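Local coordinates for VirX1 (Cyanophage Syn10, PDB 6QGM), which iodinates diverse substrates as a marine viral halogenase of the tryptophan halogenase family, probably using a reduced flavin, at residues T74-I79 with L354-L359; A8-G13 with A33-P38; A70-Y75 with L286-G291. One frame throughout, in Å; residues are numbered along the deposited sequence.

Contact 1: residues T74-I79 with L354-L359; sequences TYKNSI and LESTGL
K76 and I79, on two successive short strands, reach from T74-I79 to the loop L354-L359, each pointing its side chain at it. K76 comes first. Its CG stands anti to the backbone N (chi1 -177°) and the rest of the chain is extended, which carries the amine across to the loop. NZ donates to S356 OG at 2.8 Å and also binds T49 O, while S356 OG has S48 OG as a second partner; the amine is thus gripped by two oxygens. S356 takes up a left-handed backbone conformation (phi 48°, psi 48°), and a serine suits the place because its short side chain both accepts from K76 NZ and hydrogen-bonds S48 OG. Relatives in this halogenase family use a buried active-site lysine; whether K76 corresponds to it can be inferred from the family alone.

Further along, I79 fills the space beside the same hydroxyl with branched hydrocarbon: CD1 lies 3.5 Å from S356 OG. The same methyl lies 3.4 Å from E355 OE1, where the isoleucine and the glutamate, bent at chi2, cross at about a right angle. The glutamate's other oxygen, OE2, is hydrogen-bonded to H406. On the other branch, I79 CG2 is 3.9 Å from L354 O.

K76 ends the edge strand 74-76, I79 lies on strand 78-82 beside strand 270-275, and helix 382-408 backs the loop, packing against L354 and E355.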
ATOM      1  N   THR B  74     -27.028 -10.834  29.465  1.00 58.66           N
ATOM      2  CA  THR B  74     -26.213 -10.086  30.448  1.00 57.98           C
ATOM      3  C   THR B  74     -25.251  -9.198  29.668  1.00 55.88           C
ATOM      4  O   THR B  74     -25.242  -9.304  28.421  1.00 55.66           O
ATOM      5  CB  THR B  74     -25.521 -11.028  31.442  1.00 58.24           C
ATOM      6  OG1 THR B  74     -24.484 -11.732  30.759  1.00 57.65           O
ATOM      7  CG2 THR B  74     -26.483 -11.994  32.092  1.00 58.34           C
ATOM      8  N   TYR B  75     -24.518  -8.341  30.381  1.00 55.59           N
ATOM      9  CA  TYR B  75     -23.573  -7.345  29.808  1.00 54.28           C
ATOM     10  C   TYR B  75     -22.177  -7.956  29.724  1.00 51.31           C
ATOM     11  O   TYR B  75     -21.855  -8.876  30.493  1.00 51.30           O
ATOM     12  CB  TYR B  75     -23.570  -6.051  30.632  1.00 55.92           C
ATOM     13  CG  TYR B  75     -24.749  -5.146  30.389  1.00 56.08           C
ATOM     14  CD1 TYR B  75     -24.928  -4.539  29.155  1.00 55.88           C
ATOM     15  CD2 TYR B  75     -25.670  -4.871  31.383  1.00 56.71           C
ATOM     16  CE1 TYR B  75     -25.989  -3.683  28.913  1.00 56.17           C
ATOM     17  CE2 TYR B  75     -26.733  -4.013  31.155  1.00 56.94           C
ATOM     18  CZ  TYR B  75     -26.895  -3.422  29.917  1.00 56.07           C
ATOM     19  OH  TYR B  75     -27.936  -2.589  29.662  1.00 55.55           O
ATOM     20  N   LYS B  76     -21.382  -7.419  28.802  1.00 50.89           N
ATOM     21  CA  LYS B  76     -20.005  -7.880  28.498  1.00 49.96           C
ATOM     22  C   LYS B  76     -19.103  -6.667  28.216  1.00 50.13           C
ATOM     23  O   LYS B  76     -19.363  -5.949  27.227  1.00 51.44           O
ATOM     24  CB  LYS B  76     -20.056  -8.812  27.294  1.00 48.73           C
ATOM     25  CG  LYS B  76     -18.722  -9.430  26.915  1.00 49.21           C
ATOM     26  CD  LYS B  76     -18.679  -9.841  25.464  1.00 50.78           C
ATOM     27  CE  LYS B  76     -17.287 -10.178  25.008  1.00 51.06           C
ATOM     28  NZ  LYS B  76     -17.274 -10.411  23.551  1.00 52.77           N
ATOM     29  N   ASN B  77     -18.067  -6.482  29.033  1.00 49.82           N
ATOM     30  CA  ASN B  77     -17.175  -5.295  28.984  1.00 52.21           C
ATOM     31  C   ASN B  77     -15.786  -5.680  28.451  1.00 53.94           C
ATOM     32  O   ASN B  77     -15.024  -4.757  28.110  1.00 59.39           O
ATOM     33  CB  ASN B  77     -17.098  -4.641  30.365  1.00 52.92           C
ATOM     34  CG  ASN B  77     -18.380  -3.930  30.731  1.00 52.67           C
ATOM     35  OD1 ASN B  77     -19.384  -4.578  31.019  1.00 53.16           O
ATOM     36  ND2 ASN B  77     -18.365  -2.605  30.689  1.00 51.89           N
ATOM     37  N   SER B  78     -15.473  -6.970  28.356  1.00 51.91           N
ATOM     38  CA  SER B  78     -14.125  -7.478  28.022  1.00 52.25           C
ATOM     39  C   SER B  78     -14.190  -8.951  27.607  1.00 53.96           C
ATOM     40  O   SER B  78     -15.115  -9.660  28.049  1.00 52.52           O
ATOM     41  CB  SER B  78     -13.192  -7.288  29.200  1.00 52.74           C
ATOM     42  OG  SER B  78     -11.860  -7.644  28.850  1.00 54.11           O
ATOM     43  N   ILE B  79     -13.233  -9.386  26.781  1.00 55.46           N
ATOM     44  CA  ILE B  79     -12.850 -10.821  26.628  1.00 55.66           C
ATOM     45  C   ILE B  79     -11.661 -11.066  27.554  1.00 53.70           C
ATOM     46  O   ILE B  79     -10.654 -10.349  27.441  1.00 51.70           O
ATOM     47  CB  ILE B  79     -12.497 -11.198  25.182  1.00 58.84           C
ATOM     48  CG1 ILE B  79     -13.557 -10.727  24.186  1.00 62.92           C
ATOM     49  CG2 ILE B  79     -12.277 -12.695  25.078  1.00 59.72           C
ATOM     50  CD1 ILE B  79     -13.215 -11.029  22.745  1.00 67.03           C
ATOM     51  N   LEU B 354     -13.217 -17.181  19.683  1.00 50.98           N
ATOM     52  CA  LEU B 354     -12.132 -16.731  20.600  1.00 52.94           C
ATOM     53  C   LEU B 354     -12.135 -15.194  20.673  1.00 52.56           C
ATOM     54  O   LEU B 354     -11.699 -14.649  21.707  1.00 52.19           O
ATOM     55  CB  LEU B 354     -10.786 -17.263  20.089  1.00 51.68           C
ATOM     56  CG  LEU B 354      -9.599 -17.010  21.013  1.00 51.78           C
ATOM     57  CD1 LEU B 354      -9.809 -17.667  22.362  1.00 52.68           C
ATOM     58  CD2 LEU B 354      -8.303 -17.500  20.393  1.00 51.57           C
ATOM     59  N   GLU B 355     -12.602 -14.528  19.615  1.00 50.45           N
ATOM     60  CA  GLU B 355     -12.758 -13.057  19.597  1.00 51.93           C
ATOM     61  C   GLU B 355     -14.250 -12.721  19.465  1.00 52.12           C
ATOM     62  O   GLU B 355     -14.581 -11.661  18.927  1.00 51.07           O
ATOM     63  CB  GLU B 355     -11.864 -12.472  18.502  1.00 53.98           C
ATOM     64  CG  GLU B 355     -10.436 -12.253  18.956  1.00 55.68           C
ATOM     65  CD  GLU B 355     -10.255 -11.254  20.097  1.00 58.88           C
ATOM     66  OE1 GLU B 355     -11.058 -10.283  20.159  1.00 61.04           O
ATOM     67  OE2 GLU B 355      -9.322 -11.446  20.932  1.00 60.87           O
ATOM     68  N   SER B 356     -15.109 -13.570  20.020  1.00 53.40           N
ATOM     69  CA  SER B 356     -16.574 -13.369  20.146  1.00 55.44           C
ATOM     70  C   SER B 356     -17.117 -12.929  18.799  1.00 55.53           C
ATOM     71  O   SER B 356     -17.884 -11.957  18.738  1.00 58.58           O
ATOM     72  CB  SER B 356     -16.880 -12.364  21.220  1.00 56.61           C
ATOM     73  OG  SER B 356     -16.265 -12.742  22.447  1.00 56.29           O
ATOM     74  N   THR B 357     -16.712 -13.644  17.766  1.00 58.12           N
ATOM     75  CA  THR B 357     -16.873 -13.273  16.338  1.00 60.73           C
ATOM     76  C   THR B 357     -18.071 -14.067  15.761  1.00 60.74           C
ATOM     77  O   THR B 357     -18.483 -13.757  14.632  1.00 59.11           O
ATOM     78  CB  THR B 357     -15.482 -13.355  15.683  1.00 59.90           C
ATOM     79  OG1 THR B 357     -15.532 -12.971  14.316  1.00 61.34           O
ATOM     80  CG2 THR B 357     -14.806 -14.703  15.830  1.00 58.23           C
ATOM     81  N   GLY B 358     -18.657 -14.973  16.556  1.00 60.50           N
ATOM     82  CA  GLY B 358     -19.872 -15.754  16.239  1.00 60.42           C
ATOM     83  C   GLY B 358     -20.833 -15.028  15.306  1.00 62.79           C
ATOM     84  O   GLY B 358     -21.033 -15.488  14.196  1.00 67.03           O
ATOM     85  N   LEU B 359     -21.402 -13.911  15.735  1.00 68.75           N
ATOM     86  CA  LEU B 359     -22.472 -13.176  15.001  1.00 71.95           C
ATOM     87  C   LEU B 359     -21.889 -12.265  13.915  1.00 75.54           C
ATOM     88  O   LEU B 359     -22.715 -11.628  13.211  1.00 76.39           O
ATOM     89  CB  LEU B 359     -23.300 -12.337  15.990  1.00 73.89           C
ATOM     90  CG  LEU B 359     -24.347 -13.094  16.810  1.00 75.01           C
ATOM     91  CD1 LEU B 359     -25.343 -12.118  17.427  1.00 75.83           C
ATOM     92  CD2 LEU B 359     -25.089 -14.124  15.971  1.00 75.51           C
TER

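Contact 2: residues A8-G13 with A33-P38; sequences AIVGGG and ALIEDP
I9 and L34 lie side by side on neighbouring parallel strands, 6-10 and 31-36, which with helix 14-26 form the first beta-alpha-beta unit of a Rossmann-type fold. The tight part is the strand pairing. I9 N donates to A33 O at 2.9 Å, and the bonds from I35 N to I9 O and from G11 N to I35 O are equally straight. Between these bonds the side chains alternate. I9 CG2 meets L34 CD1 at 3.9 Å on the face packed against helix 14-26, where A20 touches both residues. L34 CG, anti to the backbone N at chi1 -170°, also brings CD2 to 3.9 Å from G12 CA, forming the buried flank of the glycine turn. A8, V10, A33 and I35 turn to the opposite face, and I35 also packs on I209 and L211 of strand 206-211. The beta-branched I9, V10 and I35 suit extended strands.

Past the bond from G11 N the pairing ends, and the partly exposed residues G12 and E36 face each other. E36, extended, brings OE1 to 3.7 Å from G12 CA, a closeness possible because glycine carries no side chain; the same oxygen is bonded to W17 NE1.

Apolar faces and regular backbone hydrogen bonds thus make the centre of the sheet, whereas the glycine-rich turn, G13 leading into helix 14-26, and the nearby acid are consistent with the GxGxxG dinucleotide-binding loop of this fold, probably for a flavin.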
ATOM      1  N   ALA B   8     -36.905 -14.458   0.155  1.00 56.83           N
ATOM      2  CA  ALA B   8     -37.176 -15.714   0.888  1.00 57.51           C
ATOM      3  C   ALA B   8     -35.953 -16.064   1.743  1.00 56.38           C
ATOM      4  O   ALA B   8     -34.904 -16.414   1.171  1.00 56.96           O
ATOM      5  CB  ALA B   8     -37.504 -16.817  -0.081  1.00 58.70           C
ATOM      6  N   ILE B   9     -36.078 -15.943   3.066  1.00 56.84           N
ATOM      7  CA  ILE B   9     -35.022 -16.346   4.037  1.00 58.63           C
ATOM      8  C   ILE B   9     -35.283 -17.805   4.433  1.00 61.33           C
ATOM      9  O   ILE B   9     -36.381 -18.088   4.925  1.00 61.13           O
ATOM     10  CB  ILE B   9     -35.011 -15.401   5.250  1.00 58.89           C
ATOM     11  CG1 ILE B   9     -34.772 -13.949   4.821  1.00 61.78           C
ATOM     12  CG2 ILE B   9     -33.973 -15.848   6.264  1.00 57.88           C
ATOM     13  CD1 ILE B   9     -35.394 -12.909   5.736  1.00 63.23           C
ATOM     14  N   VAL B  10     -34.324 -18.702   4.201  1.00 62.05           N
ATOM     15  CA  VAL B  10     -34.423 -20.114   4.656  1.00 64.02           C
ATOM     16  C   VAL B  10     -33.590 -20.252   5.931  1.00 65.44           C
ATOM     17  O   VAL B  10     -32.369 -19.957   5.882  1.00 65.49           O
ATOM     18  CB  VAL B  10     -33.969 -21.102   3.567  1.00 65.62           C
ATOM     19  CG1 VAL B  10     -34.127 -22.555   4.000  1.00 64.42           C
ATOM     20  CG2 VAL B  10     -34.704 -20.847   2.254  1.00 67.01           C
ATOM     21  N   GLY B  11     -34.245 -20.667   7.023  1.00 67.87           N
ATOM     22  CA  GLY B  11     -33.637 -20.798   8.360  1.00 68.21           C
ATOM     23  C   GLY B  11     -34.214 -19.773   9.326  1.00 69.65           C
ATOM     24  O   GLY B  11     -34.367 -18.597   8.936  1.00 67.68           O
ATOM     25  N   GLY B  12     -34.495 -20.196  10.554  1.00 72.96           N
ATOM     26  CA  GLY B  12     -35.146 -19.347  11.567  1.00 74.92           C
ATOM     27  C   GLY B  12     -34.430 -19.367  12.907  1.00 76.66           C
ATOM     28  O   GLY B  12     -35.127 -19.498  13.937  1.00 82.50           O
ATOM     29  N   GLY B  13     -33.101 -19.248  12.916  1.00 71.39           N
ATOM     30  CA  GLY B  13     -32.338 -19.060  14.164  1.00 66.40           C
ATOM     31  C   GLY B  13     -32.235 -17.587  14.469  1.00 61.69           C
ATOM     32  O   GLY B  13     -33.103 -16.815  13.966  1.00 62.11           O
ATOM     33  N   ALA B  33     -40.509 -13.280   3.192  1.00 67.44           N
ATOM     34  CA  ALA B  33     -40.973 -14.550   3.794  1.00 69.52           C
ATOM     35  C   ALA B  33     -39.785 -15.221   4.481  1.00 69.37           C
ATOM     36  O   ALA B  33     -38.639 -15.071   3.975  1.00 70.07           O
ATOM     37  CB  ALA B  33     -41.582 -15.434   2.744  1.00 69.28           C
ATOM     38  N   LEU B  34     -40.033 -15.885   5.617  1.00 71.48           N
ATOM     39  CA  LEU B  34     -39.023 -16.730   6.310  1.00 73.33           C
ATOM     40  C   LEU B  34     -39.539 -18.163   6.422  1.00 76.13           C
ATOM     41  O   LEU B  34     -40.606 -18.365   7.035  1.00 78.37           O
ATOM     42  CB  LEU B  34     -38.695 -16.161   7.691  1.00 72.05           C
ATOM     43  CG  LEU B  34     -37.490 -16.818   8.364  1.00 72.89           C
ATOM     44  CD1 LEU B  34     -36.676 -15.807   9.136  1.00 72.38           C
ATOM     45  CD2 LEU B  34     -37.909 -17.980   9.252  1.00 74.95           C
ATOM     46  N   ILE B  35     -38.781 -19.105   5.854  1.00 77.93           N
ATOM     47  CA  ILE B  35     -39.081 -20.565   5.851  1.00 79.00           C
ATOM     48  C   ILE B  35     -38.284 -21.202   6.989  1.00 80.49           C
ATOM     49  O   ILE B  35     -37.035 -21.092   6.990  1.00 79.84           O
ATOM     50  CB  ILE B  35     -38.744 -21.174   4.479  1.00 79.45           C
ATOM     51  CG1 ILE B  35     -39.622 -20.581   3.373  1.00 79.18           C
ATOM     52  CG2 ILE B  35     -38.833 -22.684   4.525  1.00 81.67           C
ATOM     53  CD1 ILE B  35     -38.947 -20.506   2.032  1.00 79.16           C
ATOM     54  N   GLU B  36     -38.996 -21.831   7.920  1.00 82.27           N
ATOM     55  CA  GLU B  36     -38.438 -22.421   9.161  1.00 83.94           C
ATOM     56  C   GLU B  36     -39.042 -23.823   9.276  1.00 85.58           C
ATOM     57  O   GLU B  36     -40.238 -23.959   8.980  1.00 86.60           O
ATOM     58  CB  GLU B  36     -38.739 -21.450  10.303  1.00 84.27           C
ATOM     59  CG  GLU B  36     -38.732 -22.045  11.697  1.00 88.22           C
ATOM     60  CD  GLU B  36     -39.214 -21.054  12.747  1.00 92.72           C
ATOM     61  OE1 GLU B  36     -38.461 -20.120  13.055  1.00 90.52           O
ATOM     62  OE2 GLU B  36     -40.360 -21.204  13.257  1.00102.45           O
ATOM     63  N   ASP B  37     -38.228 -24.835   9.592  1.00 85.21           N
ATOM     64  CA  ASP B  37     -38.654 -26.250   9.765  1.00 85.56           C
ATOM     65  C   ASP B  37     -39.102 -26.428  11.213  1.00 86.35           C
ATOM     66  O   ASP B  37     -38.277 -26.345  12.122  1.00 86.79           O
ATOM     67  CB  ASP B  37     -37.520 -27.214   9.423  1.00 85.30           C
ATOM     68  CG  ASP B  37     -37.909 -28.684   9.417  1.00 89.10           C
ATOM     69  OD1 ASP B  37     -38.781 -29.073  10.239  1.00 92.01           O
ATOM     70  OD2 ASP B  37     -37.330 -29.431   8.578  1.00 88.29           O
ATOM     71  N   PRO B  38     -40.405 -26.657  11.471  1.00 88.04           N
ATOM     72  CA  PRO B  38     -40.878 -26.866  12.839  1.00 90.28           C
ATOM     73  C   PRO B  38     -40.105 -27.982  13.576  1.00 93.12           C
ATOM     74  O   PRO B  38     -39.855 -27.840  14.749  1.00 96.92           O
ATOM     75  CB  PRO B  38     -42.359 -27.247  12.674  1.00 92.28           C
ATOM     76  CG  PRO B  38     -42.760 -26.742  11.298  1.00 91.47           C
ATOM     77  CD  PRO B  38     -41.489 -26.665  10.477  1.00 89.08           C
TER

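Contact 3: residues A70-Y75 with L286-G291; sequences ACNATY and LWNRIG
N72 packs over the tip of a beta-hairpin, the turn L286-R289 that links antiparallel strands 279-285 and 290-296 and is closed by L286 N bonding R289 O. N72 sits in a left-handed backbone conformation, which suits asparagine, and its CG is anti to the carbonyl carbon. That places its amide flat against the amide of N288, the two planes 16° apart and the CG atoms 3.5 Å from each other, although the side chains as a whole cross at about a right angle.

N288 CG lies between its backbone N and carbonyl carbon (chi1 56°), which lets OD1 accept from R289 NH1 at 2.9 Å, on a lone pair in the carbonyl plane. One face of the R289 guanidinium lies against L286 CD1, and NH2 forms a salt bridge with D168, contacts that together fix its orientation.

T74 splits its two branches. The methyl CG2, beside the backbone N, packs on the peptide between L286 and W287, 3.5 Å from L286 C, while the hydroxyl OG1 is used for hydrogen bonds to P285 O and H166 ND1. W287 turns its indole away to stack on Y527 and make a cation-pi contact with R263, but N72 OD1 still lies at the ring's edge. The segments' single mutual hydrogen bond runs from W287 N to N72 O, 3.0 Å long, with the donor 43° out of the carbonyl plane.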
ATOM      1  N   ALA B  70     -35.830 -10.677  27.653  1.00 57.27           N
ATOM      2  CA  ALA B  70     -36.547 -11.621  26.761  1.00 57.87           C
ATOM      3  C   ALA B  70     -35.621 -12.748  26.273  1.00 57.17           C
ATOM      4  O   ALA B  70     -36.142 -13.730  25.740  1.00 57.44           O
ATOM      5  CB  ALA B  70     -37.151 -10.866  25.614  1.00 57.46           C
ATOM      6  N   CYS B  71     -34.302 -12.624  26.424  1.00 57.44           N
ATOM      7  CA  CYS B  71     -33.351 -13.681  26.001  1.00 58.19           C
ATOM      8  C   CYS B  71     -32.209 -13.867  27.006  1.00 56.23           C
ATOM      9  O   CYS B  71     -31.080 -14.164  26.557  1.00 52.55           O
ATOM     10  CB  CYS B  71     -32.811 -13.391  24.612  1.00 59.66           C
ATOM     11  SG  CYS B  71     -31.923 -11.819  24.445  1.00 62.25           S
ATOM     12  N   ASN B  72     -32.512 -13.758  28.309  1.00 57.27           N
ATOM     13  CA  ASN B  72     -31.576 -14.060  29.423  1.00 57.00           C
ATOM     14  C   ASN B  72     -30.232 -13.376  29.182  1.00 58.26           C
ATOM     15  O   ASN B  72     -29.188 -13.971  29.534  1.00 60.26           O
ATOM     16  CB  ASN B  72     -31.370 -15.565  29.597  1.00 57.21           C
ATOM     17  CG  ASN B  72     -32.575 -16.226  30.209  1.00 59.39           C
ATOM     18  OD1 ASN B  72     -32.934 -15.922  31.334  1.00 63.78           O
ATOM     19  ND2 ASN B  72     -33.213 -17.111  29.471  1.00 60.11           N
ATOM     20  N   ALA B  73     -30.247 -12.167  28.625  1.00 59.11           N
ATOM     21  CA  ALA B  73     -29.021 -11.452  28.226  1.00 59.72           C
ATOM     22  C   ALA B  73     -28.354 -10.911  29.485  1.00 60.66           C
ATOM     23  O   ALA B  73     -29.066 -10.621  30.465  1.00 64.87           O
ATOM     24  CB  ALA B  73     -29.333 -10.350  27.247  1.00 62.56           C
ATOM     25  N   THR B  74     -27.028 -10.834  29.465  1.00 58.66           N
ATOM     26  CA  THR B  74     -26.213 -10.086  30.448  1.00 57.98           C
ATOM     27  C   THR B  74     -25.251  -9.198  29.668  1.00 55.88           C
ATOM     28  O   THR B  74     -25.242  -9.304  28.421  1.00 55.66           O
ATOM     29  CB  THR B  74     -25.521 -11.028  31.442  1.00 58.24           C
ATOM     30  OG1 THR B  74     -24.484 -11.732  30.759  1.00 57.65           O
ATOM     31  CG2 THR B  74     -26.483 -11.994  32.092  1.00 58.34           C
ATOM     32  N   TYR B  75     -24.518  -8.341  30.381  1.00 55.59           N
ATOM     33  CA  TYR B  75     -23.573  -7.345  29.808  1.00 54.28           C
ATOM     34  C   TYR B  75     -22.177  -7.956  29.724  1.00 51.31           C
ATOM     35  O   TYR B  75     -21.855  -8.876  30.493  1.00 51.30           O
ATOM     36  CB  TYR B  75     -23.570  -6.051  30.632  1.00 55.92           C
ATOM     37  CG  TYR B  75     -24.749  -5.146  30.389  1.00 56.08           C
ATOM     38  CD1 TYR B  75     -24.928  -4.539  29.155  1.00 55.88           C
ATOM     39  CD2 TYR B  75     -25.670  -4.871  31.383  1.00 56.71           C
ATOM     40  CE1 TYR B  75     -25.989  -3.683  28.913  1.00 56.17           C
ATOM     41  CE2 TYR B  75     -26.733  -4.013  31.155  1.00 56.94           C
ATOM     42  CZ  TYR B  75     -26.895  -3.422  29.917  1.00 56.07           C
ATOM     43  OH  TYR B  75     -27.936  -2.589  29.662  1.00 55.55           O
ATOM     44  N   LEU B 286     -25.103 -16.079  31.343  1.00 61.83           N
ATOM     45  CA  LEU B 286     -26.459 -15.557  31.040  1.00 61.01           C
ATOM     46  C   LEU B 286     -27.216 -15.365  32.349  1.00 60.97           C
ATOM     47  O   LEU B 286     -26.649 -15.624  33.420  1.00 60.81           O
ATOM     48  CB  LEU B 286     -27.177 -16.541  30.114  1.00 61.47           C
ATOM     49  CG  LEU B 286     -26.536 -16.738  28.746  1.00 58.86           C
ATOM     50  CD1 LEU B 286     -27.347 -17.717  27.928  1.00 59.03           C
ATOM     51  CD2 LEU B 286     -26.390 -15.420  28.014  1.00 58.40           C
ATOM     52  N   TRP B 287     -28.445 -14.874  32.265  1.00 61.48           N
ATOM     53  CA  TRP B 287     -29.244 -14.489  33.455  1.00 62.87           C
ATOM     54  C   TRP B 287     -29.480 -15.739  34.308  1.00 64.39           C
ATOM     55  O   TRP B 287     -29.312 -15.629  35.520  1.00 63.36           O
ATOM     56  CB  TRP B 287     -30.542 -13.802  33.012  1.00 63.68           C
ATOM     57  CG  TRP B 287     -31.341 -13.174  34.103  1.00 63.53           C
ATOM     58  CD1 TRP B 287     -32.642 -13.424  34.409  1.00 64.21           C
ATOM     59  CD2 TRP B 287     -30.898 -12.180  35.043  1.00 63.40           C
ATOM     60  NE1 TRP B 287     -33.042 -12.657  35.471  1.00 64.76           N
ATOM     61  CE2 TRP B 287     -31.993 -11.877  35.881  1.00 63.93           C
ATOM     62  CE3 TRP B 287     -29.687 -11.515  35.264  1.00 62.98           C
ATOM     63  CZ2 TRP B 287     -31.907 -10.950  36.919  1.00 64.91           C
ATOM     64  CZ3 TRP B 287     -29.607 -10.603  36.294  1.00 63.13           C
ATOM     65  CH2 TRP B 287     -30.708 -10.310  37.097  1.00 63.18           C
ATOM     66  N   ASN B 288     -29.756 -16.891  33.679  1.00 65.56           N
ATOM     67  CA  ASN B 288     -30.280 -18.120  34.338  1.00 66.34           C
ATOM     68  C   ASN B 288     -29.247 -19.253  34.374  1.00 66.69           C
ATOM     69  O   ASN B 288     -29.527 -20.269  35.048  1.00 67.40           O
ATOM     70  CB  ASN B 288     -31.567 -18.613  33.669  1.00 67.27           C
ATOM     71  CG  ASN B 288     -31.455 -18.878  32.184  1.00 67.59           C
ATOM     72  OD1 ASN B 288     -30.477 -18.512  31.537  1.00 68.44           O
ATOM     73  ND2 ASN B 288     -32.478 -19.495  31.624  1.00 70.67           N
ATOM     74  N   ARG B 289     -28.099 -19.112  33.707  1.00 66.13           N
ATOM     75  CA  ARG B 289     -27.122 -20.234  33.550  1.00 66.82           C
ATOM     76  C   ARG B 289     -25.793 -19.726  32.981  1.00 65.17           C
ATOM     77  O   ARG B 289     -25.765 -18.553  32.525  1.00 63.78           O
ATOM     78  CB  ARG B 289     -27.691 -21.275  32.589  1.00 69.54           C
ATOM     79  CG  ARG B 289     -27.764 -20.804  31.142  1.00 70.64           C
ATOM     80  CD  ARG B 289     -28.961 -21.389  30.433  1.00 75.04           C
ATOM     81  NE  ARG B 289     -28.886 -21.267  28.983  1.00 75.46           N
ATOM     82  CZ  ARG B 289     -29.550 -20.383  28.244  1.00 77.90           C
ATOM     83  NH1 ARG B 289     -30.345 -19.469  28.803  1.00 78.47           N
ATOM     84  NH2 ARG B 289     -29.405 -20.416  26.930  1.00 77.67           N
ATOM     85  N   ILE B 290     -24.763 -20.585  32.994  1.00 61.92           N
ATOM     86  CA  ILE B 290     -23.488 -20.392  32.244  1.00 59.33           C
ATOM     87  C   ILE B 290     -23.525 -21.291  31.006  1.00 59.11           C
ATOM     88  O   ILE B 290     -23.772 -22.496  31.180  1.00 62.63           O
ATOM     89  CB  ILE B 290     -22.272 -20.719  33.130  1.00 57.62           C
ATOM     90  CG1 ILE B 290     -22.268 -19.918  34.432  1.00 56.56           C
ATOM     91  CG2 ILE B 290     -20.966 -20.547  32.359  1.00 56.51           C
ATOM     92  CD1 ILE B 290     -21.318 -20.473  35.471  1.00 57.08           C
ATOM     93  N   GLY B 291     -23.314 -20.729  29.817  1.00 56.15           N
ATOM     94  CA  GLY B 291     -23.025 -21.487  28.585  1.00 57.48           C
ATOM     95  C   GLY B 291     -21.527 -21.692  28.434  1.00 58.82           C
ATOM     96  O   GLY B 291     -20.792 -20.699  28.615  1.00 61.09           O
TER

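All three contacts are largely buried, but contact 1 lies near the middle of the chain, its centre about 6 Å from the chain's centre, whereas contacts 3 and 2 lie about 17 and 25 Å out and include partly exposed residues and, in contact 3, the exposed N288. Contacts 1 and 3 share T74 and Y75: strand 74-76 leads from the hairpin tip of contact 3 to the loop of contact 1, their centres about 13 Å apart. Contact 2 belongs to another sheet and touches neither. Its chemistry is regular parallel backbone pairing between apolar strands; contact 3 relies on stacked amides and a lone backbone bond, contact 1 on a lysine reaching a buried hydroxyl.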